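Peptidyl-prolyl cis-trans isomerase FKBP13, chloroplastic (Arabidopsis thaliana, PDB 1U79) catalyses the cis-trans isomerisation of peptidyl-proline bonds, accounts for the major activity of this kind in the chloroplast thylakoid lumen, and regulates accumulation of the Rieske protein. Local coordinates at residues A15-V20 and K88-I93; I33-V38 and L57-G62. All coordinates share one frame; numbering follows the deposited sequence.

Contact 1: residues A15-V20 and K88-I93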
# COMPACT_ATOMS: atom_id res chain seq x y z
N ALA A 15 -4.46 -0.87 8.75
CA ALA A 15 -5.31 -2.05 8.75
C ALA A 15 -5.23 -2.80 7.43
O ALA A 15 -4.90 -2.22 6.39
CB ALA A 15 -6.74 -1.66 9.04
N PHE A 16 -5.52 -4.09 7.48
CA PHE A 16 -5.45 -4.90 6.28
C PHE A 16 -6.44 -6.05 6.30
O PHE A 16 -7.03 -6.37 7.34
CB PHE A 16 -4.06 -5.52 6.16
CG PHE A 16 -3.87 -6.73 7.06
CD1 PHE A 16 -3.71 -6.58 8.43
CD2 PHE A 16 -3.92 -8.02 6.53
CE1 PHE A 16 -3.62 -7.70 9.27
CE2 PHE A 16 -3.83 -9.14 7.36
CZ PHE A 16 -3.68 -8.97 8.74
N CYS A 17 -6.62 -6.65 5.14
CA CYS A 17 -7.45 -7.84 4.97
C CYS A 17 -6.82 -8.55 3.78
O CYS A 17 -6.58 -7.92 2.75
CB CYS A 17 -8.92 -7.50 4.69
SG CYS A 17 -9.22 -6.53 3.18
N ASP A 18 -6.52 -9.83 3.93
CA ASP A 18 -5.95 -10.60 2.83
C ASP A 18 -7.07 -11.22 2.00
O ASP A 18 -7.60 -12.28 2.35
CB ASP A 18 -5.01 -11.69 3.36
CG ASP A 18 -3.62 -11.15 3.69
OD1 ASP A 18 -3.14 -10.26 2.96
OD2 ASP A 18 -3.00 -11.61 4.68
N LYS A 19 -7.43 -10.55 0.92
CA LYS A 19 -8.49 -11.03 0.02
C LYS A 19 -8.09 -12.38 -0.57
O LYS A 19 -8.93 -13.26 -0.76
CB LYS A 19 -8.74 -10.00 -1.08
CG LYS A 19 -9.28 -8.67 -0.56
CD LYS A 19 -9.66 -7.74 -1.70
CE LYS A 19 -10.64 -6.67 -1.23
NZ LYS A 19 -11.08 -5.80 -2.36
N VAL A 20 -6.81 -12.52 -0.88
CA VAL A 20 -6.30 -13.78 -1.39
C VAL A 20 -4.92 -13.97 -0.79
O VAL A 20 -4.03 -13.16 -1.01
CB VAL A 20 -6.18 -13.81 -2.92
CG1 VAL A 20 -5.67 -15.18 -3.36
CG2 VAL A 20 -7.54 -13.52 -3.56
N LYS A 88 -3.10 -11.04 -2.60
CA LYS A 88 -3.84 -9.81 -2.90
C LYS A 88 -4.32 -9.30 -1.56
O LYS A 88 -5.06 -9.99 -0.84
CB LYS A 88 -5.05 -10.06 -3.79
CG LYS A 88 -5.89 -8.80 -4.04
CD LYS A 88 -7.11 -9.15 -4.87
CE LYS A 88 -7.94 -7.92 -5.18
NZ LYS A 88 -9.16 -8.31 -5.93
N ARG A 89 -3.89 -8.09 -1.22
CA ARG A 89 -4.23 -7.51 0.06
C ARG A 89 -4.80 -6.11 -0.06
O ARG A 89 -4.39 -5.32 -0.92
CB ARG A 89 -2.98 -7.45 0.95
CG ARG A 89 -3.17 -6.67 2.25
CD ARG A 89 -1.94 -6.76 3.16
NE ARG A 89 -1.76 -8.11 3.70
CZ ARG A 89 -0.82 -8.43 4.58
NH1 ARG A 89 -0.74 -9.68 5.03
NH2 ARG A 89 0.04 -7.51 5.01
N THR A 90 -5.77 -5.80 0.79
CA THR A 90 -6.33 -4.46 0.79
C THR A 90 -5.72 -3.80 2.01
O THR A 90 -5.62 -4.42 3.07
CB THR A 90 -7.86 -4.48 0.91
OG1 THR A 90 -8.42 -5.14 -0.23
CG2 THR A 90 -8.41 -3.07 0.96
N LEU A 91 -5.28 -2.55 1.85
CA LEU A 91 -4.69 -1.82 2.96
C LEU A 91 -5.41 -0.51 3.20
O LEU A 91 -5.76 0.20 2.26
CB LEU A 91 -3.22 -1.49 2.67
CG LEU A 91 -2.11 -2.55 2.62
CD1 LEU A 91 -0.82 -1.85 2.21
CD2 LEU A 91 -1.95 -3.23 4.00
N ARG A 92 -5.63 -0.20 4.48
CA ARG A 92 -6.25 1.05 4.89
C ARG A 92 -5.12 1.75 5.64
O ARG A 92 -4.68 1.28 6.69
CB ARG A 92 -7.43 0.83 5.82
CG ARG A 92 -8.10 2.13 6.26
CD ARG A 92 -9.56 1.91 6.68
NE ARG A 92 -10.21 3.17 7.06
CZ ARG A 92 -10.02 3.75 8.24
NH1 ARG A 92 -9.23 3.18 9.13
NH2 ARG A 92 -10.61 4.90 8.53
N ILE A 93 -4.68 2.88 5.09
CA ILE A 93 -3.54 3.60 5.64
C ILE A 93 -3.86 4.97 6.22
O ILE A 93 -4.28 5.86 5.49
CB ILE A 93 -2.44 3.79 4.55
CG1 ILE A 93 -2.13 2.43 3.90
CG2 ILE A 93 -1.19 4.42 5.17
CD1 ILE A 93 -1.07 2.49 2.82
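Lys88 opens the second strand against a classic beta bulge, facing both Lys19 and Val20 where 15-20 turns a corner. Two straight backbone bonds hold Val20 there, the shorter being Lys88 N to Val20 O at 2.8 Å. Beside them, Lys88 CB lies 4.0 Å from Val20 CB.

Arg89 then reaches across to Asp18 with a salt bridge, its chain extended at first and bent at chi3 (-69°) to turn the guanidinium over the neighbouring strand. It grips side-on: NE gives a straight bond to Asp18 OD1 at 2.7 Å, and NH1 reaches OD2 at 3.0 Å on the syn lone pair. The carboxylate sits at the guanidinium edge but is twisted against it, so NE meets OD1 well out of the carboxylate plane. The CD2 rim of Phe16 comes over one guanidinium face, 3.6 Å from Arg89 NE, with the ring and guanidinium planes about 46° apart. The remaining nitrogen, NH2, bonds the carbonyls of Gly73 and Pro81.

Thr90 pairs with Cys17 on the other face of the sheet. Its N donates to Cys17 O, and its CB comes within 3.3 Å of Cys17 SG, an approach so close that small side chains suit both positions. The ends of both are satisfied elsewhere, SG in a disulfide with Cys5 and Thr90 OG1 in a hydrogen bond to Asp122.

Leu91 returns to the face of Phe16, where its CD2 touches Phe16 CB at 3.8 Å. Arg92 closes the ladder with Ala15, its N 2.9 Å from Ala15 O; the alanine methyl needs little space.

A largely buried arginine thus has its charge balanced by Asp18 and its N-H groups shared among several oxygens, which probably favours an ionised Asp18 and fixes the guanidinium's rotation.

Contact 2: residues I33-V38 and L57-G62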
# COMPACT_ATOMS: atom_id res chain seq x y z
N ILE A 33 10.92 -5.91 -5.66
CA ILE A 33 9.70 -6.65 -5.97
C ILE A 33 8.81 -5.92 -6.96
O ILE A 33 9.04 -4.75 -7.27
CB ILE A 33 8.86 -6.90 -4.70
CG1 ILE A 33 8.34 -5.58 -4.14
CG2 ILE A 33 9.71 -7.64 -3.66
CD1 ILE A 33 7.37 -5.74 -2.97
N LYS A 34 7.80 -6.63 -7.44
CA LYS A 34 6.83 -6.09 -8.40
C LYS A 34 5.44 -6.15 -7.79
O LYS A 34 5.07 -7.16 -7.18
CB LYS A 34 6.77 -6.93 -9.67
CG LYS A 34 8.01 -6.96 -10.53
CD LYS A 34 7.71 -7.78 -11.78
CE LYS A 34 8.89 -7.83 -12.73
NZ LYS A 34 8.55 -8.61 -13.96
N ALA A 35 4.67 -5.09 -7.97
CA ALA A 35 3.31 -5.07 -7.46
C ALA A 35 2.37 -4.26 -8.32
O ALA A 35 2.72 -3.17 -8.78
CB ALA A 35 3.29 -4.52 -6.03
N HIS A 36 1.19 -4.81 -8.56
CA HIS A 36 0.16 -4.08 -9.29
C HIS A 36 -0.67 -3.48 -8.17
O HIS A 36 -0.68 -4.03 -7.06
CB HIS A 36 -0.66 -5.02 -10.16
CG HIS A 36 -0.17 -5.10 -11.57
ND1 HIS A 36 -0.18 -4.02 -12.42
CD2 HIS A 36 0.37 -6.13 -12.27
CE1 HIS A 36 0.34 -4.37 -13.58
NE2 HIS A 36 0.68 -5.65 -13.52
N TYR A 37 -1.34 -2.37 -8.42
CA TYR A 37 -2.13 -1.75 -7.37
C TYR A 37 -3.12 -0.72 -7.87
O TYR A 37 -3.00 -0.19 -8.97
CB TYR A 37 -1.20 -1.04 -6.36
CG TYR A 37 -0.49 0.17 -6.93
CD1 TYR A 37 0.68 0.04 -7.67
CD2 TYR A 37 -1.04 1.45 -6.78
CE1 TYR A 37 1.29 1.15 -8.26
CE2 TYR A 37 -0.44 2.57 -7.36
CZ TYR A 37 0.72 2.41 -8.10
OH TYR A 37 1.30 3.51 -8.70
N VAL A 38 -4.10 -0.44 -7.02
CA VAL A 38 -5.12 0.57 -7.26
C VAL A 38 -5.26 1.30 -5.94
O VAL A 38 -5.54 0.69 -4.90
CB VAL A 38 -6.50 -0.03 -7.62
CG1 VAL A 38 -7.54 1.11 -7.68
CG2 VAL A 38 -6.45 -0.74 -8.98
N LEU A 57 4.48 -1.73 -10.42
CA LEU A 57 5.49 -0.88 -9.83
C LEU A 57 6.64 -1.76 -9.39
O LEU A 57 6.44 -2.75 -8.67
CB LEU A 57 4.92 -0.13 -8.62
CG LEU A 57 5.87 0.84 -7.92
CD1 LEU A 57 6.10 2.04 -8.83
CD2 LEU A 57 5.30 1.28 -6.57
N THR A 58 7.85 -1.44 -9.84
CA THR A 58 9.03 -2.20 -9.45
C THR A 58 9.77 -1.33 -8.43
O THR A 58 10.13 -0.20 -8.73
CB THR A 58 9.92 -2.53 -10.67
OG1 THR A 58 9.21 -3.43 -11.54
CG2 THR A 58 11.22 -3.18 -10.22
N PHE A 59 9.98 -1.85 -7.22
CA PHE A 59 10.65 -1.08 -6.17
C PHE A 59 11.18 -2.00 -5.08
O PHE A 59 10.79 -3.17 -5.01
CB PHE A 59 9.64 -0.11 -5.54
CG PHE A 59 8.50 -0.79 -4.81
CD1 PHE A 59 8.43 -0.77 -3.42
CD2 PHE A 59 7.51 -1.47 -5.52
CE1 PHE A 59 7.38 -1.41 -2.74
CE2 PHE A 59 6.46 -2.11 -4.85
CZ PHE A 59 6.40 -2.08 -3.46
N ARG A 60 12.09 -1.51 -4.24
CA ARG A 60 12.55 -2.38 -3.15
C ARG A 60 11.69 -2.11 -1.94
O ARG A 60 11.34 -0.98 -1.63
CB ARG A 60 14.01 -2.22 -2.71
CG ARG A 60 14.85 -1.13 -3.27
CD ARG A 60 16.24 -1.74 -3.37
NE ARG A 60 16.11 -2.85 -4.29
CZ ARG A 60 16.73 -4.02 -4.20
NH1 ARG A 60 17.58 -4.27 -3.22
NH2 ARG A 60 16.48 -4.95 -5.10
N ILE A 61 11.36 -3.18 -1.24
CA ILE A 61 10.50 -3.10 -0.09
C ILE A 61 11.29 -2.97 1.21
O ILE A 61 12.38 -3.53 1.35
CB ILE A 61 9.60 -4.35 -0.05
CG1 ILE A 61 8.59 -4.24 1.10
CG2 ILE A 61 10.46 -5.62 0.07
CD1 ILE A 61 7.48 -3.24 0.82
N GLY A 62 10.73 -2.21 2.14
CA GLY A 62 11.33 -2.03 3.44
C GLY A 62 12.48 -1.06 3.60
O GLY A 62 13.14 -1.08 4.64
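Ile33 and Phe59 form a hydrogen-bonded antiparallel pair, with Ile33 N 2.8 Å from Phe59 O and Phe59 N returning a bond to Ile33 O. Two residues on, Ala35 and Leu57 repeat the pattern, Leu57 N reaching Ala35 O at 2.8 Å. Between these pairs, CA-H...O contacts link Thr58 CA to Ile33 O and Lys34 CA to Leu57 O.

Apolar packing fills the face of Ile33, Ala35 and Phe59. With CG1 of Ile33 set between its backbone N and carbonyl carbon (chi1 66°), the branch lies over the Phe59 ring in a CH-pi contact, CG1 4.2 Å from the Phe59 ring centroid. Farther along, Ile33 CD1 meets Phe59 CZ at 3.8 Å and Ile61 CB at 3.9 Å. Ala35 brings a small methyl to the ring edge. Tyr37 CE1 packs on Leu57 CB at 3.9 Å, while Tyr37 OH bonds Asp48. With an alanine in place of Phe59, Ile33 CG1 and the Ala35 methyl would probably lose the surface they pack on, opening a gap beside Trp70.

Polar side chains suit the more exposed other face: Lys34 and Thr58 lie side by side, Lys34 CG near Thr58 OG1.

Phe59 belongs to the core between the curved sheet and helix 68-75, whereas Tyr37, Leu57 and Trp70 probably help line the proline-binding pocket, as in other FKBPs.

Both contacts belong to one antiparallel sheet, and strand 119-128 lies between them, pairing with 88-93 of contact 1 on one side and 32-40 of contact 2 on the other. Their centres are 15 Å apart and their nearest atoms about 7 Å, so they do not touch. Asp122 of the intervening strand serves both, accepting the bond of Thr90 and pairing by backbone with Val38. The Tyr37 and Leu57 end of contact 2 probably borders the proline pocket, Tyr37 also touching Phe121. Contact 1 instead joins strand 15-18, near the N-terminus, to strand 88-93; its Cys17 is tied to Cys5 by a disulfide that may bear on the redox regulation of this protein.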